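Long-range contact in CalS13 (PDB 4ZAS), which probably transfers an amino group to a nucleotide-linked keto sugar as a pyridoxal phosphate-dependent aminotransferase of the DegT/DnrJ/EryC1 family: residues Leu292-Leu306 with Arg317-Leu330. Numbering follows the deposited sequence.
Sequences LRRHRENAAFYDKEL and RADDREPAFWMYPL
In the small C-terminal domain of this aminotransferase fold, the end of helix 275-305 packs on strand 328-332 and on the loop leading into it, with Asp303 of the helix meeting Tyr328 of the strand. Tyr328 OH donates to Asp303 OD1 (2.5 Å) on its anti lone pair, while Arg317 grips the carboxylate side-on, NH2 reaching the syn lone pair of OD1 at 2.9 Å and NE reaching OD2 at 3.2 Å. With CG anti to the backbone N (chi1 -170°), Tyr328 reaches toward the helix and presents one ring face to Tyr302 CB; it also receives the edge of the Tyr302 ring, T-shaped with planes at 72°. Beyond this pair, strand 379-382 and helix 390-401 pack on Tyr302, whose hydroxyl bonds to Pro383 O. One turn back, Ala299 CB sits over the centre of the Phe325 ring, 3.4 Å from its centroid. Two donors then hold the loop by its carbonyls: His295 ND1 meets Phe325 O (2.8 Å) in the imidazole plane, and the extended Arg296 sends NE to Pro323 O at 2.7 Å, almost straight. With an alanine in place of Asp303, the guanidinium of Arg317 would probably lose this countercharge and the Tyr328 hydroxyl this acceptor. Charge and aromatic packing thus tie Tyr328 to the helix, while helix side chains satisfy backbone oxygens in the loop.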
ATOM      1  N   LEU A 292     -27.053   1.879  -3.465  1.00 40.88           N
ATOM      2  CA  LEU A 292     -27.182   0.449  -3.678  1.00 44.92           C
ATOM      3  C   LEU A 292     -28.597   0.079  -4.127  1.00 49.50           C
ATOM      4  O   LEU A 292     -28.773  -0.796  -4.980  1.00 54.06           O
ATOM      5  CB  LEU A 292     -26.824  -0.316  -2.406  1.00 40.77           C
ATOM      6  CG  LEU A 292     -26.975  -1.829  -2.529  1.00 41.27           C
ATOM      7  CD1 LEU A 292     -25.980  -2.390  -3.571  1.00 32.86           C
ATOM      8  CD2 LEU A 292     -26.844  -2.503  -1.158  1.00 41.23           C
ATOM      9  N   ARG A 293     -29.599   0.730  -3.538  1.00 45.37           N
ATOM     10  CA  ARG A 293     -30.993   0.474  -3.890  1.00 41.90           C
ATOM     11  C   ARG A 293     -31.220   0.794  -5.368  1.00 50.06           C
ATOM     12  O   ARG A 293     -31.947   0.082  -6.060  1.00 55.06           O
ATOM     13  CB  ARG A 293     -31.937   1.300  -3.018  1.00 40.73           C
ATOM     14  CG  ARG A 293     -33.392   0.918  -3.133  1.00 44.57           C
ATOM     15  CD  ARG A 293     -34.317   2.050  -2.671  1.00 50.38           C
ATOM     16  NE  ARG A 293     -34.153   3.239  -3.499  1.00 55.73           N
ATOM     17  CZ  ARG A 293     -34.722   3.393  -4.694  1.00 56.37           C
ATOM     18  NH1 ARG A 293     -35.495   2.434  -5.195  1.00 49.46           N
ATOM     19  NH2 ARG A 293     -34.515   4.500  -5.395  1.00 59.74           N
ATOM     20  N   ARG A 294     -30.576   1.853  -5.859  1.00 52.14           N
ATOM     21  CA  ARG A 294     -30.729   2.227  -7.260  1.00 49.49           C
ATOM     22  C   ARG A 294     -30.039   1.213  -8.192  1.00 51.01           C
ATOM     23  O   ARG A 294     -30.589   0.877  -9.244  1.00 49.65           O
ATOM     24  CB  ARG A 294     -30.187   3.636  -7.512  1.00 44.58           C
ATOM     25  CG  ARG A 294     -31.118   4.760  -7.054  1.00 47.71           C
ATOM     26  CD  ARG A 294     -30.674   6.096  -7.651  1.00 54.83           C
ATOM     27  NE  ARG A 294     -30.378   7.084  -6.619  1.00 67.23           N
ATOM     28  CZ  ARG A 294     -29.531   8.098  -6.779  1.00 79.48           C
ATOM     29  NH1 ARG A 294     -28.906   8.265  -7.940  1.00 77.39           N
ATOM     30  NH2 ARG A 294     -29.307   8.945  -5.777  1.00 86.55           N
ATOM     31  N   HIS A 295     -28.855   0.720  -7.807  1.00 42.87           N
ATOM     32  CA  HIS A 295     -28.187  -0.346  -8.559  1.00 38.92           C
ATOM     33  C   HIS A 295     -29.164  -1.536  -8.745  1.00 46.77           C
ATOM     34  O   HIS A 295     -29.360  -2.036  -9.859  1.00 55.71           O
ATOM     35  CB  HIS A 295     -26.911  -0.827  -7.841  1.00 36.03           C
ATOM     36  CG  HIS A 295     -25.653  -0.073  -8.185  1.00 39.37           C
ATOM     37  ND1 HIS A 295     -24.615  -0.642  -8.897  1.00 39.96           N
ATOM     38  CD2 HIS A 295     -25.240   1.180  -7.862  1.00 36.59           C
ATOM     39  CE1 HIS A 295     -23.627   0.232  -9.013  1.00 34.00           C
ATOM     40  NE2 HIS A 295     -23.983   1.348  -8.400  1.00 33.65           N
ATOM     41  N   ARG A 296     -29.777  -1.988  -7.653  1.00 38.69           N
ATOM     42  CA  ARG A 296     -30.624  -3.171  -7.705  1.00 43.68           C
ATOM     43  C   ARG A 296     -31.884  -2.950  -8.497  1.00 52.32           C
ATOM     44  O   ARG A 296     -32.351  -3.857  -9.190  1.00 57.45           O
ATOM     45  CB  ARG A 296     -30.972  -3.654  -6.295  1.00 42.61           C
ATOM     46  CG  ARG A 296     -29.824  -4.345  -5.616  1.00 46.68           C
ATOM     47  CD  ARG A 296     -30.093  -4.611  -4.165  1.00 51.13           C
ATOM     48  NE  ARG A 296     -29.070  -5.494  -3.616  1.00 55.84           N
ATOM     49  CZ  ARG A 296     -28.766  -5.573  -2.324  1.00 53.12           C
ATOM     50  NH1 ARG A 296     -29.387  -4.807  -1.434  1.00 56.44           N
ATOM     51  NH2 ARG A 296     -27.823  -6.411  -1.926  1.00 44.72           N
ATOM     52  N   GLU A 297     -32.442  -1.750  -8.375  1.00 52.32           N
ATOM     53  CA  GLU A 297     -33.662  -1.397  -9.091  1.00 47.74           C
ATOM     54  C   GLU A 297     -33.401  -1.395 -10.596  1.00 46.11           C
ATOM     55  O   GLU A 297     -34.216  -1.890 -11.377  1.00 46.26           O
ATOM     56  CB  GLU A 297     -34.183  -0.046  -8.615  1.00 47.50           C
ATOM     57  CG  GLU A 297     -35.180   0.587  -9.542  1.00 63.60           C
ATOM     58  CD  GLU A 297     -35.670   1.918  -9.028  1.00 78.18           C
ATOM     59  OE1 GLU A 297     -35.025   2.481  -8.114  1.00 83.67           O
ATOM     60  OE2 GLU A 297     -36.698   2.400  -9.545  1.00 83.49           O
ATOM     61  N   ASN A 298     -32.254  -0.853 -10.997  1.00 49.75           N
ATOM     62  CA  ASN A 298     -31.865  -0.844 -12.396  1.00 51.02           C
ATOM     63  C   ASN A 298     -31.609  -2.271 -12.879  1.00 49.77           C
ATOM     64  O   ASN A 298     -31.981  -2.616 -13.999  1.00 48.64           O
ATOM     65  CB  ASN A 298     -30.617   0.027 -12.625  1.00 55.86           C
ATOM     66  CG  ASN A 298     -30.856   1.502 -12.310  1.00 56.22           C
ATOM     67  OD1 ASN A 298     -31.992   1.970 -12.333  1.00 56.21           O
ATOM     68  ND2 ASN A 298     -29.777   2.246 -12.044  1.00 48.79           N
ATOM     69  N   ALA A 299     -30.990  -3.106 -12.043  1.00 44.32           N
ATOM     70  CA  ALA A 299     -30.728  -4.504 -12.426  1.00 42.71           C
ATOM     71  C   ALA A 299     -32.012  -5.324 -12.635  1.00 46.30           C
ATOM     72  O   ALA A 299     -32.110  -6.105 -13.590  1.00 51.16           O
ATOM     73  CB  ALA A 299     -29.859  -5.179 -11.396  1.00 35.39           C
ATOM     74  N   ALA A 300     -32.986  -5.145 -11.744  1.00 43.57           N
ATOM     75  CA  ALA A 300     -34.268  -5.842 -11.855  1.00 49.49           C
ATOM     76  C   ALA A 300     -34.976  -5.425 -13.138  1.00 57.75           C
ATOM     77  O   ALA A 300     -35.654  -6.236 -13.782  1.00 56.08           O
ATOM     78  CB  ALA A 300     -35.154  -5.558 -10.651  1.00 43.25           C
ATOM     79  N   PHE A 301     -34.811  -4.150 -13.492  1.00 52.14           N
ATOM     80  CA  PHE A 301     -35.362  -3.614 -14.725  1.00 54.14           C
ATOM     81  C   PHE A 301     -34.788  -4.342 -15.944  1.00 56.49           C
ATOM     82  O   PHE A 301     -35.533  -4.801 -16.812  1.00 65.64           O
ATOM     83  CB  PHE A 301     -35.088  -2.110 -14.814  1.00 48.98           C
ATOM     84  CG  PHE A 301     -35.631  -1.475 -16.040  1.00 48.66           C
ATOM     85  CD1 PHE A 301     -36.971  -1.160 -16.129  1.00 52.55           C
ATOM     86  CD2 PHE A 301     -34.808  -1.202 -17.112  1.00 51.85           C
ATOM     87  CE1 PHE A 301     -37.482  -0.573 -17.259  1.00 48.04           C
ATOM     88  CE2 PHE A 301     -35.318  -0.609 -18.261  1.00 50.06           C
ATOM     89  CZ  PHE A 301     -36.651  -0.294 -18.327  1.00 47.83           C
ATOM     90  N   TYR A 302     -33.468  -4.473 -15.985  1.00 49.13           N
ATOM     91  CA  TYR A 302     -32.783  -5.190 -17.060  1.00 53.28           C
ATOM     92  C   TYR A 302     -33.208  -6.667 -17.110  1.00 61.27           C
ATOM     93  O   TYR A 302     -33.519  -7.183 -18.184  1.00 68.69           O
ATOM     94  CB  TYR A 302     -31.253  -5.107 -16.888  1.00 52.60           C
ATOM     95  CG  TYR A 302     -30.611  -3.758 -17.202  1.00 51.28           C
ATOM     96  CD1 TYR A 302     -31.233  -2.839 -18.045  1.00 51.44           C
ATOM     97  CD2 TYR A 302     -29.391  -3.404 -16.637  1.00 47.99           C
ATOM     98  CE1 TYR A 302     -30.650  -1.611 -18.326  1.00 44.02           C
ATOM     99  CE2 TYR A 302     -28.800  -2.179 -16.912  1.00 49.09           C
ATOM    100  CZ  TYR A 302     -29.436  -1.287 -17.760  1.00 51.62           C
ATOM    101  OH  TYR A 302     -28.854  -0.064 -18.033  1.00 56.79           O
ATOM    102  N   ASP A 303     -33.245  -7.327 -15.950  1.00 55.23           N
ATOM    103  CA  ASP A 303     -33.595  -8.742 -15.872  1.00 53.46           C
ATOM    104  C   ASP A 303     -34.915  -9.013 -16.591  1.00 57.99           C
ATOM    105  O   ASP A 303     -35.057 -10.002 -17.309  1.00 65.73           O
ATOM    106  CB  ASP A 303     -33.703  -9.200 -14.412  1.00 59.58           C
ATOM    107  CG  ASP A 303     -32.360  -9.286 -13.708  1.00 59.04           C
ATOM    108  OD1 ASP A 303     -31.321  -9.359 -14.386  1.00 63.45           O
ATOM    109  OD2 ASP A 303     -32.350  -9.307 -12.459  1.00 57.70           O
ATOM    110  N   LYS A 304     -35.866  -8.100 -16.413  1.00 54.74           N
ATOM    111  CA  LYS A 304     -37.174  -8.189 -17.044  1.00 47.53           C
ATOM    112  C   LYS A 304     -37.058  -7.840 -18.524  1.00 48.51           C
ATOM    113  O   LYS A 304     -37.431  -8.626 -19.385  1.00 52.00           O
ATOM    114  CB  LYS A 304     -38.149  -7.241 -16.338  1.00 54.92           C
ATOM    115  CG  LYS A 304     -39.574  -7.172 -16.887  1.00 61.06           C
ATOM    116  CD  LYS A 304     -40.502  -8.223 -16.261  1.00 61.29           C
ATOM    117  CE  LYS A 304     -41.963  -7.889 -16.514  1.00 61.64           C
ATOM    118  NZ  LYS A 304     -42.195  -7.684 -17.975  1.00 64.19           N
ATOM    119  N   GLU A 305     -36.453  -6.691 -18.808  1.00 51.96           N
ATOM    120  CA  GLU A 305     -36.451  -6.101 -20.146  1.00 50.48           C
ATOM    121  C   GLU A 305     -35.461  -6.741 -21.123  1.00 50.88           C
ATOM    122  O   GLU A 305     -35.664  -6.677 -22.331  1.00 55.33           O
ATOM    123  CB  GLU A 305     -36.138  -4.605 -20.050  1.00 54.17           C
ATOM    124  CG  GLU A 305     -37.084  -3.787 -19.194  1.00 60.16           C
ATOM    125  CD  GLU A 305     -38.377  -3.462 -19.870  1.00 74.60           C
ATOM    126  OE1 GLU A 305     -38.398  -3.411 -21.120  1.00 82.20           O
ATOM    127  OE2 GLU A 305     -39.376  -3.248 -19.148  1.00 83.08           O
ATOM    128  N   LEU A 306     -34.380  -7.330 -20.621  1.00 53.12           N
ATOM    129  CA  LEU A 306     -33.400  -7.943 -21.513  1.00 56.17           C
ATOM    130  C   LEU A 306     -33.644  -9.428 -21.717  1.00 59.11           C
ATOM    131  O   LEU A 306     -32.883 -10.096 -22.419  1.00 67.61           O
ATOM    132  CB  LEU A 306     -31.979  -7.730 -20.991  1.00 44.92           C
ATOM    133  CG  LEU A 306     -31.558  -6.273 -21.039  1.00 53.66           C
ATOM    134  CD1 LEU A 306     -30.140  -6.075 -20.541  1.00 58.97           C
ATOM    135  CD2 LEU A 306     -31.679  -5.815 -22.476  1.00 51.34           C
ATOM    136  N   ARG A 317     -29.733 -16.367 -11.456  1.00 51.52           N
ATOM    137  CA  ARG A 317     -30.267 -15.595 -10.325  1.00 50.51           C
ATOM    138  C   ARG A 317     -30.915 -16.507  -9.296  1.00 48.01           C
ATOM    139  O   ARG A 317     -31.951 -17.085  -9.550  1.00 64.87           O
ATOM    140  CB  ARG A 317     -31.304 -14.551 -10.767  1.00 41.78           C
ATOM    141  CG  ARG A 317     -30.846 -13.527 -11.780  1.00 38.29           C
ATOM    142  CD  ARG A 317     -30.191 -12.342 -11.126  1.00 47.14           C
ATOM    143  NE  ARG A 317     -29.915 -11.293 -12.101  1.00 49.48           N
ATOM    144  CZ  ARG A 317     -28.851 -11.272 -12.898  1.00 49.77           C
ATOM    145  NH1 ARG A 317     -27.973 -12.263 -12.869  1.00 46.50           N
ATOM    146  NH2 ARG A 317     -28.687 -10.275 -13.754  1.00 49.35           N
ATOM    147  N   ALA A 318     -30.332 -16.588  -8.114  1.00 46.92           N
ATOM    148  CA  ALA A 318     -30.890 -17.416  -7.066  1.00 40.61           C
ATOM    149  C   ALA A 318     -31.709 -16.581  -6.088  1.00 45.03           C
ATOM    150  O   ALA A 318     -31.372 -15.434  -5.801  1.00 48.39           O
ATOM    151  CB  ALA A 318     -29.774 -18.140  -6.343  1.00 45.70           C
ATOM    152  N   ASP A 319     -32.745 -17.199  -5.529  1.00 49.19           N
ATOM    153  CA  ASP A 319     -33.674 -16.537  -4.617  1.00 51.24           C
ATOM    154  C   ASP A 319     -33.046 -16.285  -3.260  1.00 49.26           C
ATOM    155  O   ASP A 319     -33.490 -15.415  -2.505  1.00 47.00           O
ATOM    156  CB  ASP A 319     -34.909 -17.407  -4.402  1.00 58.81           C
ATOM    157  CG  ASP A 319     -35.739 -17.556  -5.648  1.00 76.13           C
ATOM    158  OD1 ASP A 319     -35.778 -16.608  -6.460  1.00 85.30           O
ATOM    159  OD2 ASP A 319     -36.356 -18.630  -5.813  1.00 80.93           O
ATOM    160  N   ASP A 320     -32.006 -17.054  -2.953  1.00 42.56           N
ATOM    161  CA  ASP A 320     -31.491 -17.097  -1.597  1.00 41.56           C
ATOM    162  C   ASP A 320     -30.320 -16.141  -1.423  1.00 43.04           C
ATOM    163  O   ASP A 320     -29.503 -16.312  -0.519  1.00 48.38           O
ATOM    164  CB  ASP A 320     -31.082 -18.527  -1.241  1.00 38.37           C
ATOM    165  CG  ASP A 320     -29.860 -19.007  -2.029  1.00 60.89           C
ATOM    166  OD1 ASP A 320     -29.442 -18.347  -3.022  1.00 53.12           O
ATOM    167  OD2 ASP A 320     -29.326 -20.074  -1.658  1.00 59.17           O
ATOM    168  N   ARG A 321     -30.219 -15.161  -2.309  1.00 43.86           N
ATOM    169  CA  ARG A 321     -29.168 -14.151  -2.187  1.00 46.00           C
ATOM    170  C   ARG A 321     -29.604 -12.884  -2.881  1.00 47.22           C
ATOM    171  O   ARG A 321     -30.443 -12.915  -3.758  1.00 52.67           O
ATOM    172  CB  ARG A 321     -27.836 -14.638  -2.769  1.00 41.16           C
ATOM    173  CG  ARG A 321     -27.782 -14.702  -4.279  1.00 42.06           C
ATOM    174  CD  ARG A 321     -26.728 -15.690  -4.727  1.00 39.97           C
ATOM    175  NE  ARG A 321     -27.136 -17.034  -4.341  1.00 49.10           N
ATOM    176  CZ  ARG A 321     -26.472 -18.138  -4.656  1.00 50.10           C
ATOM    177  NH1 ARG A 321     -25.362 -18.041  -5.360  1.00 43.02           N
ATOM    178  NH2 ARG A 321     -26.927 -19.337  -4.281  1.00 48.75           N
ATOM    179  N   GLU A 322     -29.029 -11.767  -2.466  1.00 53.02           N
ATOM    180  CA  GLU A 322     -29.375 -10.458  -2.999  1.00 54.18           C
ATOM    181  C   GLU A 322     -28.135  -9.756  -3.532  1.00 50.02           C
ATOM    182  O   GLU A 322     -27.396  -9.129  -2.776  1.00 53.36           O
ATOM    183  CB  GLU A 322     -30.043  -9.618  -1.925  1.00 65.61           C
ATOM    184  CG  GLU A 322     -31.294  -8.925  -2.369  1.00 84.28           C
ATOM    185  CD  GLU A 322     -31.964  -8.222  -1.218  1.00 96.88           C
ATOM    186  OE1 GLU A 322     -31.520  -8.421  -0.062  1.00 95.33           O
ATOM    187  OE2 GLU A 322     -32.913  -7.454  -1.470  1.00106.68           O
ATOM    188  N   PRO A 323     -27.892  -9.882  -4.839  1.00 47.12           N
ATOM    189  CA  PRO A 323     -26.702  -9.350  -5.508  1.00 44.50           C
ATOM    190  C   PRO A 323     -26.596  -7.836  -5.434  1.00 46.67           C
ATOM    191  O   PRO A 323     -27.604  -7.153  -5.242  1.00 42.07           O
ATOM    192  CB  PRO A 323     -26.881  -9.809  -6.954  1.00 38.92           C
ATOM    193  CG  PRO A 323     -27.776 -10.971  -6.869  1.00 40.37           C
ATOM    194  CD  PRO A 323     -28.711 -10.704  -5.743  1.00 44.46           C
ATOM    195  N   ALA A 324     -25.373  -7.329  -5.584  1.00 46.80           N
ATOM    196  CA  ALA A 324     -25.109  -5.893  -5.484  1.00 43.61           C
ATOM    197  C   ALA A 324     -25.113  -5.224  -6.842  1.00 45.85           C
ATOM    198  O   ALA A 324     -25.237  -4.005  -6.922  1.00 54.88           O
ATOM    199  CB  ALA A 324     -23.770  -5.632  -4.781  1.00 34.26           C
ATOM    200  N   PHE A 325     -24.919  -6.013  -7.895  1.00 44.49           N
ATOM    201  CA  PHE A 325     -24.943  -5.510  -9.267  1.00 39.48           C
ATOM    202  C   PHE A 325     -24.097  -4.254  -9.466  1.00 45.92           C
ATOM    203  O   PHE A 325     -24.611  -3.218  -9.877  1.00 50.90           O
ATOM    204  CB  PHE A 325     -26.384  -5.234  -9.701  1.00 37.43           C
ATOM    205  CG  PHE A 325     -27.219  -6.479  -9.851  1.00 39.66           C
ATOM    206  CD1 PHE A 325     -27.055  -7.301 -10.951  1.00 41.99           C
ATOM    207  CD2 PHE A 325     -28.173  -6.812  -8.907  1.00 35.99           C
ATOM    208  CE1 PHE A 325     -27.816  -8.434 -11.101  1.00 50.18           C
ATOM    209  CE2 PHE A 325     -28.935  -7.946  -9.048  1.00 45.26           C
ATOM    210  CZ  PHE A 325     -28.759  -8.757 -10.149  1.00 52.20           C
ATOM    211  N   TRP A 326     -22.804  -4.352  -9.169  1.00 43.83           N
ATOM    212  CA  TRP A 326     -21.873  -3.238  -9.354  1.00 41.38           C
ATOM    213  C   TRP A 326     -21.830  -2.814 -10.817  1.00 45.68           C
ATOM    214  O   TRP A 326     -21.710  -1.623 -11.141  1.00 45.70           O
ATOM    215  CB  TRP A 326     -20.472  -3.624  -8.884  1.00 34.17           C
ATOM    216  CG  TRP A 326     -19.512  -2.486  -8.906  1.00 39.90           C
ATOM    217  CD1 TRP A 326     -19.688  -1.253  -8.339  1.00 41.25           C
ATOM    218  CD2 TRP A 326     -18.220  -2.464  -9.519  1.00 38.10           C
ATOM    219  NE1 TRP A 326     -18.580  -0.474  -8.554  1.00 43.44           N
ATOM    220  CE2 TRP A 326     -17.662  -1.195  -9.276  1.00 40.88           C
ATOM    221  CE3 TRP A 326     -17.475  -3.397 -10.239  1.00 40.06           C
ATOM    222  CZ2 TRP A 326     -16.401  -0.833  -9.738  1.00 39.82           C
ATOM    223  CZ3 TRP A 326     -16.210  -3.033 -10.695  1.00 43.01           C
ATOM    224  CH2 TRP A 326     -15.693  -1.767 -10.444  1.00 41.95           C
ATOM    225  N   MET A 327     -21.846  -3.827 -11.682  1.00 45.26           N
ATOM    226  CA  MET A 327     -22.071  -3.670 -13.107  1.00 45.41           C
ATOM    227  C   MET A 327     -23.085  -4.736 -13.497  1.00 44.60           C
ATOM    228  O   MET A 327     -23.338  -5.639 -12.726  1.00 43.36           O
ATOM    229  CB  MET A 327     -20.763  -3.811 -13.889  1.00 40.51           C
ATOM    230  CG  MET A 327     -19.795  -2.678 -13.636  1.00 42.30           C
ATOM    231  SD  MET A 327     -18.205  -2.851 -14.470  1.00 48.91           S
ATOM    232  CE  MET A 327     -17.558  -4.277 -13.645  1.00 55.94           C
ATOM    233  N   TYR A 328     -23.692  -4.628 -14.671  1.00 47.20           N
ATOM    234  CA  TYR A 328     -24.637  -5.651 -15.112  1.00 43.12           C
ATOM    235  C   TYR A 328     -23.994  -6.521 -16.204  1.00 45.59           C
ATOM    236  O   TYR A 328     -23.560  -5.999 -17.237  1.00 43.48           O
ATOM    237  CB  TYR A 328     -25.931  -5.012 -15.626  1.00 47.77           C
ATOM    238  CG  TYR A 328     -27.037  -6.009 -15.873  1.00 42.11           C
ATOM    239  CD1 TYR A 328     -27.141  -6.669 -17.081  1.00 43.06           C
ATOM    240  CD2 TYR A 328     -27.957  -6.305 -14.884  1.00 39.08           C
ATOM    241  CE1 TYR A 328     -28.136  -7.588 -17.307  1.00 46.99           C
ATOM    242  CE2 TYR A 328     -28.955  -7.228 -15.095  1.00 50.27           C
ATOM    243  CZ  TYR A 328     -29.048  -7.867 -16.308  1.00 52.34           C
ATOM    244  OH  TYR A 328     -30.063  -8.777 -16.520  1.00 50.30           O
ATOM    245  N   PRO A 329     -23.915  -7.843 -15.966  1.00 42.43           N
ATOM    246  CA  PRO A 329     -23.309  -8.835 -16.861  1.00 38.30           C
ATOM    247  C   PRO A 329     -24.258  -9.346 -17.956  1.00 50.00           C
ATOM    248  O   PRO A 329     -25.455  -9.509 -17.699  1.00 54.52           O
ATOM    249  CB  PRO A 329     -22.953  -9.977 -15.913  1.00 37.83           C
ATOM    250  CG  PRO A 329     -24.001  -9.924 -14.897  1.00 41.41           C
ATOM    251  CD  PRO A 329     -24.353  -8.466 -14.707  1.00 46.44           C
ATOM    252  N   LEU A 330     -23.717  -9.572 -19.157  1.00 45.43           N
ATOM    253  CA  LEU A 330     -24.402 -10.272 -20.232  1.00 44.50           C
ATOM    254  C   LEU A 330     -23.406 -11.201 -20.925  1.00 50.08           C
ATOM    255  O   LEU A 330     -22.206 -10.937 -20.916  1.00 44.62           O
ATOM    256  CB  LEU A 330     -24.982  -9.299 -21.259  1.00 47.17           C
ATOM    257  CG  LEU A 330     -26.153  -8.415 -20.849  1.00 49.22           C
ATOM    258  CD1 LEU A 330     -26.581  -7.547 -22.037  1.00 45.27           C
ATOM    259  CD2 LEU A 330     -27.303  -9.261 -20.308  1.00 53.85           C
TER